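Local coordinates for protein beta-cardiotoxin OH-27 (Ophiophagus hannah, PDB 3PLC) that is a three-finger cardiotoxin of king cobra venom, an all-beta toxin that probably acts on the heart, at residues R1-N5 against T58-N62; D20-T26 against V51-D57. All blocks are in the same frame, centred on the assembly; numbering follows the deposited sequence.

Contact 1: residues R1-N5 against T58-N62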
ATOM      1  N   ARG A   1       6.816  -3.805   6.228  1.00 41.81           N
ATOM      2  CA  ARG A   1       8.119  -3.104   6.480  1.00 42.38           C
ATOM      3  C   ARG A   1       8.481  -2.217   5.288  1.00 39.94           C
ATOM      4  O   ARG A   1       8.591  -0.996   5.434  1.00 39.62           O
ATOM      5  CB  ARG A   1       9.263  -4.093   6.792  1.00 44.97           C
ATOM      6  CG  ARG A   1       8.842  -5.406   7.499  1.00 48.81           C
ATOM      7  CD  ARG A   1      10.001  -6.386   7.641  1.00 55.02           C
ATOM      8  NE  ARG A   1       9.620  -7.724   7.183  1.00 56.50           N
ATOM      9  CZ  ARG A   1       9.132  -8.692   7.954  1.00 59.23           C
ATOM     10  NH1 ARG A   1       8.965  -8.511   9.263  1.00 60.41           N
ATOM     11  NH2 ARG A   1       8.810  -9.856   7.406  1.00 60.63           N
ATOM     12  N   LYS A   2       8.665  -2.825   4.119  1.00 38.21           N
ATOM     13  CA  LYS A   2       8.899  -2.065   2.873  1.00 36.17           C
ATOM     14  C   LYS A   2       7.671  -2.125   1.958  1.00 34.09           C
ATOM     15  O   LYS A   2       7.034  -3.172   1.835  1.00 34.78           O
ATOM     16  CB  LYS A   2      10.125  -2.597   2.135  1.00 37.29           C
ATOM     17  CG  LYS A   2      11.502  -2.351   2.819  1.00 40.19           C
ATOM     18  CD  LYS A   2      12.587  -3.146   2.094  1.00 42.52           C
ATOM     19  CE  LYS A   2      13.982  -3.079   2.770  1.00 48.32           C
ATOM     20  NZ  LYS A   2      15.048  -3.759   1.940  1.00 50.34           N
ATOM     21  N   CYS A   3       7.326  -1.015   1.312  1.00 32.07           N
ATOM     22  CA  CYS A   3       6.154  -1.003   0.425  1.00 30.43           C
ATOM     23  C   CYS A   3       6.396  -0.179  -0.810  1.00 29.81           C
ATOM     24  O   CYS A   3       7.124   0.806  -0.728  1.00 30.86           O
ATOM     25  CB  CYS A   3       4.922  -0.405   1.108  1.00 29.31           C
ATOM     26  SG  CYS A   3       4.257  -1.300   2.510  1.00 28.03           S
ATOM     27  N   LEU A   4       5.766  -0.558  -1.934  1.00 28.76           N
ATOM     28  CA  LEU A   4       5.777   0.302  -3.134  1.00 28.75           C
ATOM     29  C   LEU A   4       5.038   1.620  -2.816  1.00 29.72           C
ATOM     30  O   LEU A   4       4.014   1.637  -2.104  1.00 29.67           O
ATOM     31  CB  LEU A   4       5.219  -0.403  -4.397  1.00 28.13           C
ATOM     32  CG  LEU A   4       6.033  -1.602  -4.980  1.00 26.71           C
ATOM     33  CD1 LEU A   4       5.584  -1.901  -6.391  1.00 25.76           C
ATOM     34  CD2 LEU A   4       7.492  -1.331  -5.037  1.00 22.76           C
ATOM     35  N   ASN A   5       5.548   2.697  -3.401  1.00 30.27           N
ATOM     36  CA  ASN A   5       5.406   4.029  -2.884  1.00 30.75           C
ATOM     37  C   ASN A   5       4.776   5.034  -3.847  1.00 29.95           C
ATOM     38  O   ASN A   5       4.354   6.124  -3.431  1.00 29.21           O
ATOM     39  CB  ASN A   5       6.819   4.551  -2.576  1.00 32.42           C
ATOM     40  CG  ASN A   5       6.774   5.645  -1.586  1.00 35.74           C
ATOM     41  OD1 ASN A   5       5.686   5.968  -1.122  1.00 43.62           O
ATOM     42  ND2 ASN A   5       7.902   6.222  -1.233  1.00 39.86           N
ATOM     43  N   THR A  58       3.323  -8.334   3.035  1.00 43.64           N
ATOM     44  CA  THR A  58       4.729  -8.704   2.781  1.00 44.53           C
ATOM     45  C   THR A  58       5.389  -7.633   1.917  1.00 42.15           C
ATOM     46  O   THR A  58       4.705  -6.944   1.160  1.00 41.14           O
ATOM     47  CB  THR A  58       4.841 -10.055   2.034  1.00 47.57           C
ATOM     48  OG1 THR A  58       4.199  -9.942   0.753  1.00 46.60           O
ATOM     49  CG2 THR A  58       4.214 -11.216   2.840  1.00 50.19           C
ATOM     50  N   ASN A  59       6.714  -7.514   2.026  1.00 42.52           N
ATOM     51  CA  ASN A  59       7.503  -6.512   1.303  1.00 41.21           C
ATOM     52  C   ASN A  59       7.194  -6.397  -0.172  1.00 40.43           C
ATOM     53  O   ASN A  59       7.075  -7.402  -0.876  1.00 41.74           O
ATOM     54  CB  ASN A  59       8.997  -6.763   1.498  1.00 42.86           C
ATOM     55  CG  ASN A  59       9.461  -6.489   2.932  1.00 44.90           C
ATOM     56  OD1 ASN A  59       8.699  -5.994   3.779  1.00 43.33           O
ATOM     57  ND2 ASN A  59      10.717  -6.817   3.207  1.00 45.87           N
ATOM     58  N   LYS A  60       7.053  -5.149  -0.616  1.00 38.69           N
ATOM     59  CA  LYS A  60       6.772  -4.778  -2.004  1.00 37.15           C
ATOM     60  C   LYS A  60       5.611  -5.535  -2.674  1.00 36.94           C
ATOM     61  O   LYS A  60       5.551  -5.610  -3.907  1.00 36.83           O
ATOM     62  CB  LYS A  60       8.042  -4.827  -2.854  1.00 38.01           C
ATOM     63  CG  LYS A  60       9.316  -4.164  -2.261  1.00 39.22           C
ATOM     64  CD  LYS A  60      10.535  -4.467  -3.179  1.00 42.53           C
ATOM     65  CE  LYS A  60      11.889  -3.972  -2.614  1.00 44.26           C
ATOM     66  NZ  LYS A  60      13.045  -4.938  -2.856  1.00 45.43           N
ATOM     67  N   CYS A  61       4.674  -6.041  -1.870  1.00 36.13           N
ATOM     68  CA  CYS A  61       3.535  -6.850  -2.362  1.00 36.11           C
ATOM     69  C   CYS A  61       2.438  -6.060  -3.089  1.00 35.84           C
ATOM     70  O   CYS A  61       1.598  -6.655  -3.787  1.00 36.58           O
ATOM     71  CB  CYS A  61       2.880  -7.599  -1.193  1.00 36.79           C
ATOM     72  SG  CYS A  61       2.173  -6.503   0.110  1.00 34.76           S
ATOM     73  N   ASN A  62       2.417  -4.738  -2.902  1.00 33.82           N
ATOM     74  CA  ASN A  62       1.354  -3.908  -3.478  1.00 33.52           C
ATOM     75  C   ASN A  62       1.580  -3.549  -4.956  1.00 33.70           C
ATOM     76  O   ASN A  62       1.914  -4.327  -5.872  1.00 35.80           O
ATOM     77  CB  ASN A  62       1.131  -2.612  -2.637  1.00 32.59           C
ATOM     78  CG  ASN A  62       2.446  -1.900  -2.290  1.00 30.41           C
ATOM     79  OD1 ASN A  62       3.483  -2.520  -2.334  1.00 30.14           O
ATOM     80  ND2 ASN A  62       2.400  -0.614  -1.936  1.00 29.00           N
TER

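Contact 2: residues D20-T26 against V51-D57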
ATOM      1  N   ASP A  20       2.558  -2.090   9.164  1.00 43.31           N
ATOM      2  CA  ASP A  20       3.107  -3.385   8.755  1.00 43.05           C
ATOM      3  C   ASP A  20       2.533  -3.896   7.446  1.00 40.58           C
ATOM      4  O   ASP A  20       2.853  -4.994   7.033  1.00 40.89           O
ATOM      5  CB  ASP A  20       2.908  -4.433   9.874  1.00 46.28           C
ATOM      6  CG  ASP A  20       3.987  -4.362  10.940  1.00 49.81           C
ATOM      7  OD1 ASP A  20       5.095  -3.865  10.617  1.00 50.63           O
ATOM      8  OD2 ASP A  20       3.736  -4.799  12.100  1.00 54.56           O
ATOM      9  N   LYS A  21       1.716  -3.074   6.786  1.00 38.69           N
ATOM     10  CA  LYS A  21       0.985  -3.461   5.577  1.00 35.91           C
ATOM     11  C   LYS A  21       1.151  -2.486   4.401  1.00 33.46           C
ATOM     12  O   LYS A  21       1.574  -1.343   4.565  1.00 32.26           O
ATOM     13  CB  LYS A  21      -0.498  -3.663   5.916  1.00 37.86           C
ATOM     14  CG  LYS A  21      -0.789  -5.040   6.492  1.00 42.02           C
ATOM     15  CD  LYS A  21      -2.083  -5.121   7.270  1.00 46.39           C
ATOM     16  CE  LYS A  21      -1.936  -6.218   8.340  1.00 52.99           C
ATOM     17  NZ  LYS A  21      -3.202  -6.930   8.663  1.00 58.67           N
ATOM     18  N   CYS A  22       0.834  -2.965   3.197  1.00 31.61           N
ATOM     19  CA  CYS A  22       1.080  -2.201   1.989  1.00 28.67           C
ATOM     20  C   CYS A  22      -0.244  -2.163   1.285  1.00 28.31           C
ATOM     21  O   CYS A  22      -1.031  -3.081   1.405  1.00 28.38           O
ATOM     22  CB  CYS A  22       2.124  -2.876   1.085  1.00 27.42           C
ATOM     23  SG  CYS A  22       3.727  -3.131   1.835  1.00 27.27           S
ATOM     24  N   VAL A  23      -0.474  -1.110   0.516  1.00 28.11           N
ATOM     25  CA  VAL A  23      -1.780  -0.915  -0.082  1.00 27.49           C
ATOM     26  C   VAL A  23      -1.575  -0.337  -1.463  1.00 27.61           C
ATOM     27  O   VAL A  23      -0.621   0.389  -1.700  1.00 27.66           O
ATOM     28  CB  VAL A  23      -2.692  -0.019   0.842  1.00 29.23           C
ATOM     29  CG1 VAL A  23      -2.070   1.365   1.112  1.00 26.01           C
ATOM     30  CG2 VAL A  23      -4.141   0.063   0.302  1.00 28.72           C
ATOM     31  N   LYS A  24      -2.444  -0.726  -2.382  1.00 29.16           N
ATOM     32  CA  LYS A  24      -2.515  -0.213  -3.744  1.00 30.15           C
ATOM     33  C   LYS A  24      -3.940   0.189  -3.810  1.00 31.85           C
ATOM     34  O   LYS A  24      -4.837  -0.608  -3.526  1.00 32.75           O
ATOM     35  CB  LYS A  24      -2.298  -1.337  -4.774  1.00 31.10           C
ATOM     36  CG  LYS A  24      -1.929  -0.902  -6.207  1.00 30.82           C
ATOM     37  CD  LYS A  24      -1.871  -2.113  -7.189  1.00 32.82           C
ATOM     38  CE  LYS A  24      -0.391  -2.501  -7.574  1.00 33.04           C
ATOM     39  NZ  LYS A  24       0.024  -3.988  -7.807  1.00 27.55           N
ATOM     40  N   MET A  25      -4.158   1.441  -4.169  1.00 33.04           N
ATOM     41  CA  MET A  25      -5.491   1.998  -4.233  1.00 34.22           C
ATOM     42  C   MET A  25      -5.697   2.440  -5.685  1.00 35.31           C
ATOM     43  O   MET A  25      -4.800   3.039  -6.292  1.00 34.81           O
ATOM     44  CB  MET A  25      -5.599   3.170  -3.236  1.00 33.90           C
ATOM     45  CG  MET A  25      -6.269   2.802  -1.899  1.00 34.35           C
ATOM     46  SD  MET A  25      -5.901   3.923  -0.533  1.00 36.38           S
ATOM     47  CE  MET A  25      -6.829   3.174   0.773  1.00 35.60           C
ATOM     48  N   THR A  26      -6.846   2.119  -6.266  1.00 37.87           N
ATOM     49  CA  THR A  26      -7.051   2.518  -7.665  1.00 40.37           C
ATOM     50  C   THR A  26      -8.379   3.227  -7.909  1.00 43.03           C
ATOM     51  O   THR A  26      -9.399   2.854  -7.340  1.00 45.00           O
ATOM     52  CB  THR A  26      -6.768   1.365  -8.708  1.00 40.95           C
ATOM     53  OG1 THR A  26      -7.987   0.967  -9.346  1.00 44.68           O
ATOM     54  CG2 THR A  26      -6.051   0.143  -8.075  1.00 38.99           C
ATOM     55  N   VAL A  51     -13.476   3.472  -5.304  1.00 62.19           N
ATOM     56  CA  VAL A  51     -12.098   3.271  -4.880  1.00 57.00           C
ATOM     57  C   VAL A  51     -11.886   1.814  -4.461  1.00 56.02           C
ATOM     58  O   VAL A  51     -12.568   1.312  -3.552  1.00 58.09           O
ATOM     59  CB  VAL A  51     -11.694   4.198  -3.685  1.00 56.34           C
ATOM     60  CG1 VAL A  51     -10.375   3.737  -3.054  1.00 52.39           C
ATOM     61  CG2 VAL A  51     -11.593   5.658  -4.114  1.00 57.06           C
ATOM     62  N   GLU A  52     -10.937   1.148  -5.117  1.00 53.18           N
ATOM     63  CA  GLU A  52     -10.606  -0.235  -4.777  1.00 52.16           C
ATOM     64  C   GLU A  52      -9.333  -0.356  -3.959  1.00 48.30           C
ATOM     65  O   GLU A  52      -8.294   0.192  -4.333  1.00 46.06           O
ATOM     66  CB  GLU A  52     -10.474  -1.096  -6.018  1.00 52.68           C
ATOM     67  CG  GLU A  52     -10.340  -2.577  -5.711  1.00 55.08           C
ATOM     68  CD  GLU A  52     -10.085  -3.390  -6.955  1.00 58.09           C
ATOM     69  OE1 GLU A  52      -8.937  -3.353  -7.459  1.00 55.00           O
ATOM     70  OE2 GLU A  52     -11.038  -4.059  -7.427  1.00 63.17           O
ATOM     71  N   VAL A  53      -9.428  -1.113  -2.868  1.00 48.17           N
ATOM     72  CA  VAL A  53      -8.310  -1.315  -1.939  1.00 45.42           C
ATOM     73  C   VAL A  53      -7.744  -2.728  -2.027  1.00 44.86           C
ATOM     74  O   VAL A  53      -8.445  -3.690  -1.713  1.00 47.06           O
ATOM     75  CB  VAL A  53      -8.741  -1.051  -0.470  1.00 46.85           C
ATOM     76  CG1 VAL A  53      -7.531  -1.107   0.454  1.00 44.62           C
ATOM     77  CG2 VAL A  53      -9.447   0.299  -0.324  1.00 46.55           C
ATOM     78  N   LEU A  54      -6.491  -2.849  -2.462  1.00 42.18           N
ATOM     79  CA  LEU A  54      -5.726  -4.079  -2.270  1.00 42.61           C
ATOM     80  C   LEU A  54      -4.788  -3.912  -1.086  1.00 40.75           C
ATOM     81  O   LEU A  54      -4.087  -2.898  -0.990  1.00 39.73           O
ATOM     82  CB  LEU A  54      -4.945  -4.464  -3.538  1.00 42.59           C
ATOM     83  CG  LEU A  54      -4.072  -5.749  -3.517  1.00 44.63           C
ATOM     84  CD1 LEU A  54      -4.360  -6.675  -4.707  1.00 48.79           C
ATOM     85  CD2 LEU A  54      -2.569  -5.413  -3.463  1.00 43.55           C
ATOM     86  N   CYS A  55      -4.802  -4.885  -0.172  1.00 42.27           N
ATOM     87  CA  CYS A  55      -3.963  -4.850   1.040  1.00 41.82           C
ATOM     88  C   CYS A  55      -3.314  -6.184   1.187  1.00 42.64           C
ATOM     89  O   CYS A  55      -3.982  -7.217   1.069  1.00 45.63           O
ATOM     90  CB  CYS A  55      -4.753  -4.580   2.333  1.00 43.98           C
ATOM     91  SG  CYS A  55      -5.883  -3.256   2.231  1.00 46.38           S
ATOM     92  N   CYS A  56      -2.013  -6.139   1.478  1.00 40.62           N
ATOM     93  CA  CYS A  56      -1.195  -7.320   1.587  1.00 40.89           C
ATOM     94  C   CYS A  56      -0.201  -7.062   2.698  1.00 40.90           C
ATOM     95  O   CYS A  56      -0.059  -5.924   3.132  1.00 40.21           O
ATOM     96  CB  CYS A  56      -0.527  -7.594   0.248  1.00 39.74           C
ATOM     97  SG  CYS A  56       0.314  -6.185  -0.532  1.00 34.93           S
ATOM     98  N   ASP A  57       0.473  -8.098   3.177  1.00 43.04           N
ATOM     99  CA  ASP A  57       1.302  -7.972   4.373  1.00 44.75           C
ATOM    100  C   ASP A  57       2.773  -8.418   4.243  1.00 44.87           C
ATOM    101  O   ASP A  57       3.402  -8.814   5.234  1.00 46.58           O
ATOM    102  CB  ASP A  57       0.616  -8.685   5.555  1.00 48.72           C
ATOM    103  CG  ASP A  57       0.447 -10.174   5.331  1.00 52.07           C
ATOM    104  OD1 ASP A  57       1.276 -10.773   4.623  1.00 54.06           O
ATOM    105  OD2 ASP A  57      -0.512 -10.753   5.886  1.00 57.46           O
TER

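Contact 1: residues R1-N5 against T58-N62
ND2 of Asn62 donates to two backbone oxygens, Leu4 O, 2.8 Å away, and Val23 O of strand 21-25. The other end of the same amide answers Leu4 once more: Asn62 OD1 accepts from Leu4 N at 3.0 Å, in the carbonyl plane and on a lone pair. Asparagine suits this place because a short stem carries an acceptor and a donor side by side, matching the N-H and C=O of one residue much as a neighbouring strand would. Its CG lies between the backbone N and the carbonyl carbon (chi1 47°), a tight conformation that these bonds probably help to hold. Leu4 CB packs 3.4 Å from Asn62 OD1, and Leu4 CD2 reaches the aliphatic stem of Lys60 at CB, 4.2 Å away, the two side chains crossing at about a right angle.

Asn59 serves the beginning of the strand. Lys2 N points almost straight at Asn59 OD1 (3.2 Å, 174° at the hydrogen), yet stands above the carbonyl plane. Arg1 CB rests beside the same oxygen, its guanidinium nearly perpendicular to the amide. Midway, Lys60 N donates to Lys2 O at 3.1 Å. Asn59 and Lys60, the latter with positive phi (49°), centre a type II turn from Thr58 to Cys61; turn and Asn62 amide together fasten the C-terminal loop of this three-finger toxin fold to its first strand.

Contact 2: residues D20-T26 against V51-D57
Val23, Met25, Val53 and Cys55 project from one face of this two-stranded antiparallel ribbon, while Cys22, Lys24, Leu54 and Cys56 project from the other. Between the two strands, backbone amides and carbonyls join 21-25 and 53-56, whose axes come within 4.8 Å. Cys22 with Cys56 and Lys24 with Leu54 are hydrogen-bonded pairs; Leu54 N to Lys24 O, at 3.0 Å, is one of their four bonds. Thr26 and Glu52 add a further reciprocal pair beyond the strand ends. Val23 with Cys55 and Met25 with Val53 are non-hydrogen-bonded pairs, and here CA-H groups approach carbonyls of the adjoining residues, as where Val23 CA lies 3.2 Å from Leu54 O.

On the valine face, Val23 CG1 sits between the backbone N and the carbonyl carbon (chi1 59°), which turns the other branch, CG2, towards strand 53-56 to meet Val53 CG1 at 3.6 Å. The other branch of Val53, CG2, touches Met25 CE at 4.0 Å; these two side chains lie alongside and point the same way. Beta-branched valines favour the extended backbone and fill the face compactly, while the long, flexible methionine brings its methyl group across to its pair. On the opposite face, Cys22 CB sits 4.1 Å from Cys56 SG, and cysteine suits both places because each sulfur is bonded outward, Cys22 to Cys3 and Cys56 to Cys61. Lys24 turns its end away from the ribbon, where NZ donates to Asn62 O.

At the start of strand 21-25, Lys21 CG lies against Cys56 O. Asp20 and Lys21 both face Ile41 in a classic beta bulge, and strand 37-41 bonds along the far side of strand 21-25, which makes 21-25 the central strand of a three-stranded antiparallel sheet with 53-56 at its edge.

Overall arrangement
Contact 2 lies nested along the chain inside the loop that contact 1 closes, and their centres are about 10 Å apart. Two disulfides rivet them together: Cys3 SG to Cys22 SG and Cys56 SG to Cys61 SG, each 2.0 Å. Cys22 SG also packs 3.3 Å from Lys2 O, and Cys3 SG lies 3.4 Å from Lys21 O. Because residues 51-57 run directly into 58-62, the outer strand of the larger sheet continues as the loop that grips the first strand. This disulfide-rich hub is the core from which the loops of a three-finger toxin extend.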